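Local coordinates for protein siderophore enterobactin esterase (Emericella nidulans, PDB 6GUO) that hydrolyses the ester bonds of enterobactin, a siderophore of Gram-negative bacteria, so that its iron is released inside the fungal cell, at residues A[16-21]-A[33-39]; A[56-61]-A[89-93]; A[135-139]-A[178-182]; A[70-74]-A[296-301]. All coordinates share one frame; numbering follows the deposited sequence.

Contact 1 (A[16-21]-A[33-39]); sequences RNMAAW and IDVSWPL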
loop_
_atom_site.group_PDB
_atom_site.type_symbol
_atom_site.label_atom_id
_atom_site.label_comp_id
_atom_site.label_asym_id
_atom_site.label_seq_id
_atom_site.Cartn_x
_atom_site.Cartn_y
_atom_site.Cartn_z
ATOM N N ARG A 16 -2.348 11.661 11.028
ATOM C CA ARG A 16 -2.834 11.656 12.397
ATOM C C ARG A 16 -2.144 10.548 13.180
ATOM O O ARG A 16 -1.810 9.505 12.614
ATOM C CB ARG A 16 -4.339 11.383 12.371
ATOM C CG ARG A 16 -5.074 11.774 13.630
ATOM C CD ARG A 16 -6.573 11.801 13.382
ATOM N NE ARG A 16 -7.261 12.421 14.507
ATOM C CZ ARG A 16 -7.341 13.733 14.734
ATOM N NH1 ARG A 16 -7.993 14.172 15.807
ATOM N NH2 ARG A 16 -6.783 14.618 13.905
ATOM N N ASN A 17 -1.943 10.777 14.475
ATOM C CA ASN A 17 -1.369 9.775 15.380
ATOM C C ASN A 17 -0.088 9.173 14.812
ATOM O O ASN A 17 0.048 7.956 14.668
ATOM C CB ASN A 17 -2.396 8.679 15.715
ATOM C CG ASN A 17 -3.501 9.168 16.634
ATOM O OD1 ASN A 17 -3.637 10.369 16.884
ATOM N ND2 ASN A 17 -4.300 8.230 17.147
ATOM N N MET A 18 0.826 10.058 14.438
ATOM C CA MET A 18 2.175 9.654 14.091
ATOM C C MET A 18 3.169 10.690 14.591
ATOM O O MET A 18 2.832 11.860 14.782
ATOM C CB MET A 18 2.333 9.380 12.589
ATOM C CG MET A 18 1.808 10.448 11.654
ATOM S SD MET A 18 1.950 9.974 9.913
ATOM C CE MET A 18 0.751 8.655 9.735
ATOM N N ALA A 19 4.381 10.219 14.839
ATOM C CA ALA A 19 5.464 11.038 15.365
ATOM C C ALA A 19 6.770 10.492 14.836
ATOM O O ALA A 19 6.836 9.339 14.392
ATOM C CB ALA A 19 5.458 11.013 16.884
ATOM N N ALA A 20 7.801 11.326 14.870
ATOM C CA ALA A 20 9.119 10.938 14.398
ATOM C C ALA A 20 10.192 11.453 15.351
ATOM O O ALA A 20 10.002 12.469 16.023
ATOM C CB ALA A 20 9.353 11.465 12.992
ATOM N N TRP A 21 11.295 10.717 15.420
ATOM C CA TRP A 21 12.476 11.100 16.193
ATOM C C TRP A 21 13.734 10.864 15.371
ATOM O O TRP A 21 13.789 9.921 14.584
ATOM C CB TRP A 21 12.592 10.257 17.465
ATOM C CG TRP A 21 11.572 10.541 18.507
ATOM C CD1 TRP A 21 11.706 11.374 19.577
ATOM C CD2 TRP A 21 10.264 9.974 18.600
ATOM N NE1 TRP A 21 10.556 11.371 20.328
ATOM C CE2 TRP A 21 9.651 10.522 19.748
ATOM C CE3 TRP A 21 9.540 9.066 17.815
ATOM C CZ2 TRP A 21 8.350 10.184 20.139
ATOM C CZ3 TRP A 21 8.245 8.727 18.205
ATOM C CH2 TRP A 21 7.664 9.290 19.355
ATOM N N ILE A 33 13.358 7.389 13.195
ATOM C CA ILE A 33 12.298 6.434 13.491
ATOM C C ILE A 33 10.953 7.134 13.321
ATOM O O ILE A 33 10.764 8.244 13.814
ATOM C CB ILE A 33 12.473 5.733 14.868
ATOM C CG1 ILE A 33 12.296 6.683 16.057
ATOM C CG2 ILE A 33 13.843 5.060 14.943
ATOM C CD1 ILE A 33 11.971 5.953 17.349
ATOM N N ASP A 34 10.045 6.508 12.573
ATOM C CA ASP A 34 8.681 6.998 12.421
ATOM C C ASP A 34 7.799 6.010 13.162
ATOM O O ASP A 34 7.981 4.803 13.024
ATOM C CB ASP A 34 8.278 7.061 10.947
ATOM C CG ASP A 34 8.925 8.215 10.205
ATOM O OD1 ASP A 34 8.411 9.352 10.300
ATOM O OD2 ASP A 34 9.935 7.985 9.507
ATOM N N VAL A 35 6.870 6.529 13.958
ATOM C CA VAL A 35 5.969 5.713 14.761
ATOM C C VAL A 35 4.525 6.146 14.525
ATOM O O VAL A 35 4.225 7.335 14.555
ATOM C CB VAL A 35 6.302 5.823 16.264
ATOM C CG1 VAL A 35 5.404 4.903 17.088
ATOM C CG2 VAL A 35 7.768 5.492 16.514
ATOM N N SER A 36 3.636 5.180 14.292
ATOM C CA SER A 36 2.207 5.451 14.223
ATOM C C SER A 36 1.448 4.510 15.135
ATOM O O SER A 36 1.913 3.410 15.427
ATOM C CB SER A 36 1.671 5.317 12.797
ATOM O OG SER A 36 1.697 3.975 12.349
ATOM N N TRP A 37 0.270 4.953 15.559
ATOM C CA TRP A 37 -0.559 4.186 16.479
ATOM C C TRP A 37 -2.032 4.291 16.096
ATOM O O TRP A 37 -2.401 5.162 15.305
ATOM C CB TRP A 37 -0.296 4.617 17.928
ATOM C CG TRP A 37 -0.443 6.071 18.202
ATOM C CD1 TRP A 37 -1.542 6.695 18.700
ATOM C CD2 TRP A 37 0.548 7.086 18.027
ATOM N NE1 TRP A 37 -1.307 8.038 18.841
ATOM C CE2 TRP A 37 -0.030 8.307 18.432
ATOM C CE3 TRP A 37 1.867 7.086 17.558
ATOM C CZ2 TRP A 37 0.665 9.515 18.386
ATOM C CZ3 TRP A 37 2.555 8.284 17.511
ATOM C CH2 TRP A 37 1.950 9.485 17.919
ATOM N N PRO A 38 -2.875 3.381 16.624
ATOM C CA PRO A 38 -4.273 3.340 16.180
ATOM C C PRO A 38 -5.050 4.641 16.357
ATOM O O PRO A 38 -4.815 5.393 17.302
ATOM C CB PRO A 38 -4.882 2.241 17.054
ATOM C CG PRO A 38 -3.750 1.322 17.314
ATOM C CD PRO A 38 -2.547 2.208 17.457
ATOM N N LEU A 39 -5.989 4.870 15.447
ATOM C CA LEU A 39 -6.775 6.095 15.420
ATOM C C LEU A 39 -7.756 6.245 16.581
ATOM O O LEU A 39 -8.174 7.362 16.873
ATOM C CB LEU A 39 -7.533 6.196 14.092
ATOM C CG LEU A 39 -6.668 6.380 12.848
ATOM C CD1 LEU A 39 -7.561 6.405 11.619
ATOM C CD2 LEU A 39 -5.821 7.639 12.918
HETATM O O HOH W 1 -7.247 9.906 15.784
HETATM O O HOH W 2 6.085 9.937 11.472
#
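The backbone oxygen of Asn17 is held from several sides: Trp37 N donates to Asn17 O at 3.1 Å, Ser36 CA brings a CA-H...O contact, and Arg72 NH2 from helix 60-77 adds a weak bond. The same oxygen lies over the face of the Trp37 indole. With CG of Trp37 between its backbone N and carbonyl carbon (chi1 54°), the ring folds back beneath Asn17. Asn17 CB sits 3.6 Å from the centroid of the five-membered ring of Trp37, a CH-pi contact, with the asparagine amide only 19° from parallel to the indole. Asn17 ND2 gives one hydrogen to Pro38 O at 2.9 Å, in the amide's own plane but above the carbonyl plane of Pro38, and also bonds Trp41 O. Trp37 NE1 donates to Ser42 O.

Beyond this corner the strands form an antiparallel hairpin. Val35 N meets Ala19 O at 2.8 Å, and Trp21 and Ile33 make the next hydrogen-bonded pair. On that face Trp21 turns an edge to Val35, CZ3 to CG2 3.7 Å. On the other, Asp34, bonded by Gln32 and by Ala14 N of the second subunit, accepts through OD1 from a water that also donates weakly to Ala19 O. Ala20 and Trp21 pair with a strand of that subunit, continuing the sheet across the dimer. The chemistry implies a divided task: backbone bonds fix the register, while amide and indole pack together at the hairpin's open end.

Contact 2 (A[56-61]-A[89-93]); sequences YLVDGN and IGYPI
Asn61 carries CG beside its backbone N (chi1 -47°), and a chi2 of 83° turns the amide broadside to the chain, which presents both of its polar atoms to the backbone of Tyr91. Asn61 OD1 accepts from Tyr91 N at 2.9 Å, in the carbonyl plane and on a lone pair. Asn61 ND2 returns a bond to Tyr91 O at 2.8 Å, tilted 24° from the amide plane of Asn61. One side-chain amide therefore copies the pairing of a neighbouring strand. Ile93 lays CG1 and CD1 against the same amide, while Gly90 CA comes within 3.3 Å of Asn61 OD1.

The segments are the exits of two adjacent parallel strands in the beta-alpha-beta unit formed by strand 52-58, helix 60-77 and strand 83-90, part of the alpha/beta-hydrolase sheet. A nearly straight backbone bond joins the strands, Ile89 N to Leu57 O at 2.8 Å. Asp59 then adopts a left-handed conformation and the chain turns into the helix. Gly60 N reaches Ile89 O at 3.0 Å from well above the carbonyl plane, and a water donates to Ile89 O while accepting from Asp59 N. That water also reaches Tyr91 OH, which bonds Asp105; the carboxylate of Asp59 pairs with Arg102. In this fold, the turn after the corresponding strand commonly supplies part of the oxyanion hole, and Val58 touches the probable nucleophile elbow. At the other end, Ile89 CD1 meets the edge of the Tyr56 ring, 4.1 Å from Tyr56 CD1.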
loop_
_atom_site.group_PDB
_atom_site.type_symbol
_atom_site.label_atom_id
_atom_site.label_comp_id
_atom_site.label_asym_id
_atom_site.label_seq_id
_atom_site.Cartn_x
_atom_site.Cartn_y
_atom_site.Cartn_z
ATOM N N TYR A 56 7.778 -3.798 13.178
ATOM C CA TYR A 56 9.010 -3.056 12.953
ATOM C C TYR A 56 9.383 -3.187 11.482
ATOM O O TYR A 56 9.389 -4.291 10.938
ATOM C CB TYR A 56 10.123 -3.584 13.872
ATOM C CG TYR A 56 9.876 -3.229 15.320
ATOM C CD1 TYR A 56 10.514 -2.140 15.909
ATOM C CD2 TYR A 56 8.970 -3.955 16.095
ATOM C CE1 TYR A 56 10.270 -1.788 17.228
ATOM C CE2 TYR A 56 8.718 -3.610 17.416
ATOM C CZ TYR A 56 9.375 -2.530 17.979
ATOM O OH TYR A 56 9.126 -2.179 19.284
ATOM N N LEU A 57 9.680 -2.057 10.844
ATOM C CA LEU A 57 9.970 -2.010 9.415
ATOM C C LEU A 57 11.376 -1.468 9.178
ATOM O O LEU A 57 11.703 -0.399 9.672
ATOM C CB LEU A 57 8.973 -1.095 8.705
ATOM C CG LEU A 57 7.480 -1.229 9.013
ATOM C CD1 LEU A 57 6.721 -0.078 8.367
ATOM C CD2 LEU A 57 6.951 -2.555 8.516
ATOM N N VAL A 58 12.190 -2.200 8.418
ATOM C CA VAL A 58 13.465 -1.648 7.917
ATOM C C VAL A 58 13.215 -1.059 6.528
ATOM O O VAL A 58 12.182 -1.330 5.933
ATOM C CB VAL A 58 14.623 -2.663 7.965
ATOM C CG1 VAL A 58 14.883 -3.063 9.412
ATOM C CG2 VAL A 58 14.370 -3.888 7.091
ATOM N N ASP A 59 14.135 -0.233 6.026
ATOM C CA ASP A 59 13.827 0.737 4.943
ATOM C C ASP A 59 12.603 1.562 5.333
ATOM O O ASP A 59 11.655 1.732 4.547
ATOM C CB ASP A 59 13.580 0.066 3.585
ATOM C CG ASP A 59 14.805 -0.606 3.024
ATOM O OD1 ASP A 59 15.905 -0.007 3.069
ATOM O OD2 ASP A 59 14.668 -1.726 2.493
ATOM N N GLY A 60 12.625 2.052 6.566
ATOM C CA GLY A 60 11.463 2.682 7.189
ATOM C C GLY A 60 10.790 3.780 6.387
ATOM O O GLY A 60 9.556 3.846 6.335
ATOM N N ASN A 61 11.598 4.621 5.739
ATOM C CA ASN A 61 11.075 5.761 4.973
ATOM C C ASN A 61 10.198 5.330 3.795
ATOM O O ASN A 61 9.345 6.098 3.359
ATOM C CB ASN A 61 12.188 6.663 4.419
ATOM C CG ASN A 61 13.242 7.016 5.447
ATOM O OD1 ASN A 61 14.161 6.242 5.675
ATOM N ND2 ASN A 61 13.132 8.198 6.044
ATOM N N ILE A 89 12.141 2.060 10.956
ATOM C CA ILE A 89 13.526 2.459 11.213
ATOM C C ILE A 89 14.166 2.807 9.877
ATOM O O ILE A 89 14.379 1.937 9.017
ATOM C CB ILE A 89 14.339 1.381 11.951
ATOM C CG1 ILE A 89 13.611 0.932 13.229
ATOM C CG2 ILE A 89 15.723 1.918 12.320
ATOM C CD1 ILE A 89 12.818 -0.339 13.074
ATOM N N GLY A 90 14.456 4.093 9.718
ATOM C CA GLY A 90 14.977 4.634 8.478
ATOM C C GLY A 90 16.030 5.689 8.725
ATOM O O GLY A 90 16.773 5.626 9.710
ATOM N N TYR A 91 16.065 6.675 7.833
ATOM C CA TYR A 91 17.183 7.607 7.709
ATOM C C TYR A 91 16.670 9.024 7.451
ATOM O O TYR A 91 15.557 9.193 6.943
ATOM C CB TYR A 91 18.077 7.145 6.553
ATOM C CG TYR A 91 18.475 5.696 6.670
ATOM C CD1 TYR A 91 19.489 5.310 7.536
ATOM C CD2 TYR A 91 17.802 4.703 5.959
ATOM C CE1 TYR A 91 19.849 3.983 7.668
ATOM C CE2 TYR A 91 18.158 3.365 6.080
ATOM C CZ TYR A 91 19.181 3.008 6.941
ATOM O OH TYR A 91 19.538 1.687 7.075
ATOM N N PRO A 92 17.473 10.051 7.797
ATOM C CA PRO A 92 17.084 11.444 7.563
ATOM C C PRO A 92 17.318 11.837 6.102
ATOM O O PRO A 92 18.260 12.566 5.781
ATOM C CB PRO A 92 17.991 12.220 8.528
ATOM C CG PRO A 92 19.233 11.401 8.569
ATOM C CD PRO A 92 18.762 9.971 8.513
ATOM N N ILE A 93 16.437 11.349 5.234
ATOM C CA ILE A 93 16.533 11.558 3.790
ATOM C C ILE A 93 15.269 12.278 3.343
ATOM O O ILE A 93 14.181 11.998 3.856
ATOM C CB ILE A 93 16.747 10.232 3.013
ATOM C CG1 ILE A 93 15.648 9.195 3.329
ATOM C CG2 ILE A 93 18.128 9.671 3.338
ATOM C CD1 ILE A 93 15.804 7.868 2.617
HETATM O O HOH W 3 16.489 0.582 7.618
#

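Contact 3 (A[135-139]-A[178-182]); sequences LTFIA and KPSSF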
loop_
_atom_site.group_PDB
_atom_site.type_symbol
_atom_site.label_atom_id
_atom_site.label_comp_id
_atom_site.label_asym_id
_atom_site.label_seq_id
_atom_site.Cartn_x
_atom_site.Cartn_y
_atom_site.Cartn_z
ATOM N N LEU A 135 20.636 -4.807 14.264
ATOM C CA LEU A 135 19.700 -5.647 15.000
ATOM C C LEU A 135 19.789 -5.394 16.511
ATOM O O LEU A 135 18.770 -5.343 17.202
ATOM C CB LEU A 135 19.985 -7.107 14.667
ATOM C CG LEU A 135 19.046 -8.208 15.152
ATOM C CD1 LEU A 135 17.584 -7.784 15.119
ATOM C CD2 LEU A 135 19.249 -9.437 14.278
ATOM N N THR A 136 21.015 -5.222 17.007
ATOM C CA THR A 136 21.253 -4.817 18.394
ATOM C C THR A 136 20.615 -3.451 18.676
ATOM O O THR A 136 19.957 -3.266 19.701
ATOM C CB THR A 136 22.767 -4.780 18.696
ATOM O OG1 THR A 136 23.320 -6.080 18.473
ATOM C CG2 THR A 136 23.046 -4.368 20.125
ATOM N N PHE A 137 20.801 -2.516 17.745
ATOM C CA PHE A 137 20.220 -1.172 17.833
ATOM C C PHE A 137 18.693 -1.208 17.935
ATOM O O PHE A 137 18.106 -0.533 18.784
ATOM C CB PHE A 137 20.676 -0.330 16.628
ATOM C CG PHE A 137 20.013 1.008 16.524
ATOM C CD1 PHE A 137 20.317 2.021 17.424
ATOM C CD2 PHE A 137 19.097 1.270 15.505
ATOM C CE1 PHE A 137 19.710 3.266 17.326
ATOM C CE2 PHE A 137 18.492 2.512 15.403
ATOM C CZ PHE A 137 18.799 3.512 16.311
ATOM N N ILE A 138 18.056 -2.011 17.088
ATOM C CA ILE A 138 16.594 -2.134 17.107
ATOM C C ILE A 138 16.111 -2.744 18.427
ATOM O O ILE A 138 15.197 -2.218 19.060
ATOM C CB ILE A 138 16.075 -2.947 15.901
ATOM C CG1 ILE A 138 16.312 -2.156 14.605
ATOM C CG2 ILE A 138 14.587 -3.259 16.049
ATOM C CD1 ILE A 138 16.172 -2.975 13.342
ATOM N N ALA A 139 16.751 -3.834 18.834
ATOM C CA ALA A 139 16.348 -4.592 20.021
ATOM C C ALA A 139 16.657 -3.896 21.355
ATOM O O ALA A 139 15.880 -4.022 22.304
ATOM C CB ALA A 139 16.986 -5.976 19.993
ATOM N N LYS A 178 19.089 -15.087 15.742
ATOM C CA LYS A 178 18.474 -14.641 16.991
ATOM C C LYS A 178 16.946 -14.804 16.880
ATOM O O LYS A 178 16.215 -13.817 16.882
ATOM C CB LYS A 178 18.909 -13.192 17.285
ATOM C CG LYS A 178 18.812 -12.777 18.752
ATOM C CD LYS A 178 19.642 -11.531 19.071
ATOM C CE LYS A 178 18.931 -10.236 18.700
ATOM N NZ LYS A 178 19.732 -9.022 19.033
ATOM N N PRO A 179 16.462 -16.066 16.782
ATOM C CA PRO A 179 15.043 -16.329 16.482
ATOM C C PRO A 179 14.017 -15.760 17.473
ATOM O O PRO A 179 12.869 -15.542 17.086
ATOM C CB PRO A 179 14.957 -17.865 16.444
ATOM C CG PRO A 179 16.181 -18.354 17.125
ATOM C CD PRO A 179 17.233 -17.319 16.881
ATOM N N SER A 180 14.418 -15.519 18.721
ATOM C CA SER A 180 13.533 -14.884 19.708
ATOM C C SER A 180 13.396 -13.360 19.570
ATOM O O SER A 180 12.592 -12.767 20.293
ATOM C CB SER A 180 13.993 -15.224 21.127
ATOM O OG SER A 180 13.963 -16.622 21.329
ATOM N N SER A 181 14.164 -12.736 18.665
ATOM C CA SER A 181 14.130 -11.278 18.438
ATOM C C SER A 181 12.726 -10.750 18.202
ATOM O O SER A 181 12.321 -9.727 18.766
ATOM C CB SER A 181 14.964 -10.907 17.211
ATOM O OG SER A 181 16.319 -11.250 17.384
ATOM N N PHE A 182 12.005 -11.445 17.324
ATOM C CA PHE A 182 10.625 -11.111 16.966
ATOM C C PHE A 182 9.797 -12.385 16.937
ATOM O O PHE A 182 10.336 -13.475 16.746
ATOM C CB PHE A 182 10.576 -10.426 15.589
ATOM C CG PHE A 182 11.358 -9.143 15.529
ATOM C CD1 PHE A 182 10.748 -7.925 15.816
ATOM C CD2 PHE A 182 12.717 -9.157 15.230
ATOM C CE1 PHE A 182 11.478 -6.744 15.785
ATOM C CE2 PHE A 182 13.451 -7.981 15.198
ATOM C CZ PHE A 182 12.833 -6.773 15.481
#
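Phe182 points the edge of its ring at helix 131-150, and two aliphatic side chains one turn apart receive it. Ile138 crosses the phenylalanine at about a right angle, its CG2 lying in the ring plane 4.0 Å from Phe182 CZ. Leu135 instead runs past in the opposite direction, and its CD1 stops 4.1 Å from Phe182 CE2, again near the plane. Both methyls thus meet adjacent atoms of the same rim. The beta branch of Ile138 explains the reach: CG2 stands anti to the backbone N, while CG1 takes the place beside that nitrogen (chi1 -68°).

Leu135 is also met by Lys178, which likewise passes it head to tail. The lysine chain is extended at first and bends at chi3 (82°), carrying NZ to 4.0 Å from Leu135 CG. Lys178 NZ also lies 4.2 Å from Ala139 CB. These are loose van der Waals contacts between a partly exposed lysine and the helix surface.

Lys178 to Ser181 form a type I beta turn, closed by Ser181 N donating to Lys178 O at 2.9 Å. The turn carries the chain from the end of helix 166-177 toward strand 184-188, and Tyr185 OH bonds both Pro179 O and Phe182 N. Around the contact, Phe170 and Ala174 of helix 166-177 pack on Leu135, Phe170 also reaches Ile138, and the Phe182 side chain touches Thr159 and Leu161 of strand 156-164, so the phenylalanine lies between helix 131-150 and the sheet.

Contact 4 (A[70-74]-A[296-301]); sequences TLRRR and IMFLSN
Arg74 lays one face of its guanidinium over Ser300 CB, which sits above the centre of the group, 3.4 Å from CZ. With CG anti to the backbone N (chi1 180°), the arginine reaches from helix 60-77 across to helix 288-301. There NH1 and NH2 grip a single atom: Asn301 OD1 lies 2.8 Å from Arg74 NH1 and 2.9 Å from NH2. Both donors come from the same face of the asparagine amide, and the two planes are 49° apart; the oxygen itself stays in the guanidinium plane. At another part of that edge, NH2 makes a weak but straight bond to Met297 SD at 3.6 Å, while NH1 also forms a salt bridge to Glu81.

Met297 runs past Arg74 in the opposite direction, and its bends at chi2 and chi3 bring the methyl back toward helix 60-77. Met297 CE thereby touches Thr70 CG2 at 3.6 Å. Deeper in, Leu71 and Ile296 cross at about a right angle, and Leu71 CD2 presses on Ile296 CG2 at a tight 3.4 Å. Leu71 continues onto Thr84 and Val86 of strand 83-90, so this end of the interface lies against the central sheet.

The axes of the two short segments pass 10.7 Å apart at 46°, a wide spacing that the arginine and Met297 help to span. The chemistry grades from apolar beside the sheet to polar at the exposed Asn301, where the carboxylate of Glu81 probably offsets the arginine's charge while the asparagine oxygen takes two of its N-H groups.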
loop_
_atom_site.group_PDB
_atom_site.type_symbol
_atom_site.label_atom_id
_atom_site.label_comp_id
_atom_site.label_asym_id
_atom_site.label_seq_id
_atom_site.Cartn_x
_atom_site.Cartn_y
_atom_site.Cartn_z
ATOM N N THR A 70 -2.650 0.477 5.876
ATOM C CA THR A 70 -3.181 -0.882 5.811
ATOM C C THR A 70 -3.787 -1.293 7.151
ATOM O O THR A 70 -4.892 -1.839 7.197
ATOM C CB THR A 70 -2.100 -1.906 5.406
ATOM O OG1 THR A 70 -1.455 -1.481 4.200
ATOM C CG2 THR A 70 -2.720 -3.268 5.192
ATOM N N LEU A 71 -3.068 -1.016 8.237
ATOM C CA LEU A 71 -3.568 -1.312 9.582
ATOM C C LEU A 71 -4.815 -0.497 9.931
ATOM O O LEU A 71 -5.761 -1.032 10.500
ATOM C CB LEU A 71 -2.480 -1.087 10.638
ATOM C CG LEU A 71 -1.420 -2.188 10.687
ATOM C CD1 LEU A 71 -0.174 -1.672 11.384
ATOM C CD2 LEU A 71 -1.960 -3.440 11.368
ATOM N N ARG A 72 -4.831 0.779 9.560
ATOM C CA ARG A 72 -5.962 1.647 9.890
ATOM C C ARG A 72 -7.240 1.256 9.144
ATOM O O ARG A 72 -8.322 1.350 9.713
ATOM C CB ARG A 72 -5.610 3.116 9.681
ATOM C CG ARG A 72 -4.670 3.596 10.770
ATOM C CD ARG A 72 -4.075 4.961 10.509
ATOM N NE ARG A 72 -3.172 5.298 11.605
ATOM C CZ ARG A 72 -2.587 6.480 11.797
ATOM N NH1 ARG A 72 -2.788 7.495 10.960
ATOM N NH2 ARG A 72 -1.789 6.646 12.855
ATOM N N ARG A 73 -7.112 0.787 7.901
ATOM C CA ARG A 73 -8.270 0.227 7.187
ATOM C C ARG A 73 -8.808 -1.005 7.906
ATOM O O ARG A 73 -10.012 -1.108 8.151
ATOM C CB ARG A 73 -7.925 -0.121 5.739
ATOM C CG ARG A 73 -7.753 1.095 4.844
ATOM C CD ARG A 73 -7.803 0.709 3.381
ATOM N NE ARG A 73 -6.729 -0.206 2.999
ATOM C CZ ARG A 73 -5.525 0.145 2.539
ATOM N NH1 ARG A 73 -5.169 1.420 2.380
ATOM N NH2 ARG A 73 -4.657 -0.806 2.214
ATOM N N ARG A 74 -7.915 -1.927 8.265
ATOM C CA ARG A 74 -8.340 -3.154 8.945
ATOM C C ARG A 74 -8.925 -2.891 10.333
ATOM O O ARG A 74 -9.934 -3.495 10.705
ATOM C CB ARG A 74 -7.202 -4.163 9.038
ATOM C CG ARG A 74 -7.631 -5.434 9.752
ATOM C CD ARG A 74 -6.998 -6.678 9.177
ATOM N NE ARG A 74 -7.318 -7.837 10.008
ATOM C CZ ARG A 74 -7.121 -9.108 9.667
ATOM N NH1 ARG A 74 -7.447 -10.069 10.527
ATOM N NH2 ARG A 74 -6.606 -9.433 8.480
ATOM N N ILE A 296 0.969 -7.622 6.635
ATOM C CA ILE A 296 0.146 -7.007 7.681
ATOM C C ILE A 296 -1.105 -7.859 7.939
ATOM O O ILE A 296 -1.434 -8.135 9.093
ATOM C CB ILE A 296 -0.259 -5.541 7.336
ATOM C CG1 ILE A 296 0.970 -4.611 7.228
ATOM C CG2 ILE A 296 -1.227 -4.963 8.364
ATOM C CD1 ILE A 296 1.736 -4.364 8.507
ATOM N N MET A 297 -1.785 -8.280 6.871
ATOM C CA MET A 297 -2.970 -9.141 7.001
ATOM C C MET A 297 -2.622 -10.490 7.628
ATOM O O MET A 297 -3.346 -10.975 8.503
ATOM C CB MET A 297 -3.645 -9.369 5.642
ATOM C CG MET A 297 -4.230 -8.132 4.977
ATOM S SD MET A 297 -5.423 -7.209 5.962
ATOM C CE MET A 297 -4.376 -6.053 6.827
ATOM N N PHE A 298 -1.515 -11.079 7.179
ATOM C CA PHE A 298 -0.994 -12.327 7.737
ATOM C C PHE A 298 -0.763 -12.185 9.243
ATOM O O PHE A 298 -1.204 -13.029 10.020
ATOM C CB PHE A 298 0.299 -12.720 7.006
ATOM C CG PHE A 298 1.006 -13.920 7.584
ATOM C CD1 PHE A 298 0.678 -15.208 7.173
ATOM C CD2 PHE A 298 2.039 -13.756 8.498
ATOM C CE1 PHE A 298 1.347 -16.311 7.688
ATOM C CE2 PHE A 298 2.711 -14.853 9.015
ATOM C CZ PHE A 298 2.371 -16.132 8.609
ATOM N N LEU A 299 -0.109 -11.095 9.637
ATOM C CA LEU A 299 0.150 -10.795 11.049
ATOM C C LEU A 299 -1.144 -10.668 11.858
ATOM O O LEU A 299 -1.285 -11.305 12.901
ATOM C CB LEU A 299 0.993 -9.519 11.167
ATOM C CG LEU A 299 1.353 -8.983 12.552
ATOM C CD1 LEU A 299 2.104 -10.019 13.375
ATOM C CD2 LEU A 299 2.181 -7.716 12.388
ATOM N N SER A 300 -2.091 -9.877 11.355
ATOM C CA SER A 300 -3.377 -9.682 12.032
ATOM C C SER A 300 -4.212 -10.968 12.126
ATOM O O SER A 300 -4.940 -11.152 13.097
ATOM C CB SER A 300 -4.178 -8.569 11.357
ATOM O OG SER A 300 -3.482 -7.334 11.440
ATOM N N ASN A 301 -4.081 -11.856 11.137
ATOM C CA ASN A 301 -4.788 -13.149 11.146
ATOM C C ASN A 301 -4.273 -14.156 12.182
ATOM O O ASN A 301 -4.981 -15.111 12.508
ATOM C CB ASN A 301 -4.759 -13.799 9.756
ATOM C CG ASN A 301 -5.564 -13.023 8.726
ATOM O OD1 ASN A 301 -6.459 -12.242 9.064
ATOM N ND2 ASN A 301 -5.243 -13.231 7.457
#

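How the contacts relate
Along the chain contact 1 closes before contact 2 opens, contacts 2 and 4 interleave, and contact 3 is nested inside the long loop closed by contact 4. Contacts 1 and 2 belong to one sheet, centres 13 Å apart, with strand 31-36 beside strand 83-90. Contact 2 touches contact 3, Tyr56 meeting Phe182 and Val58 and Ile89 reaching Ile138, which ties helix 131-150 to the sheet. Helix 60-77 begins in contact 2 and runs on to contact 4, where Arg72 bonds Arg16 O and Trp37 O of contact 1. Contacts 1 and 4 also reach the second subunit. Together they tie the hairpin and dimer interface to the central alpha/beta-hydrolase sheet and its helices.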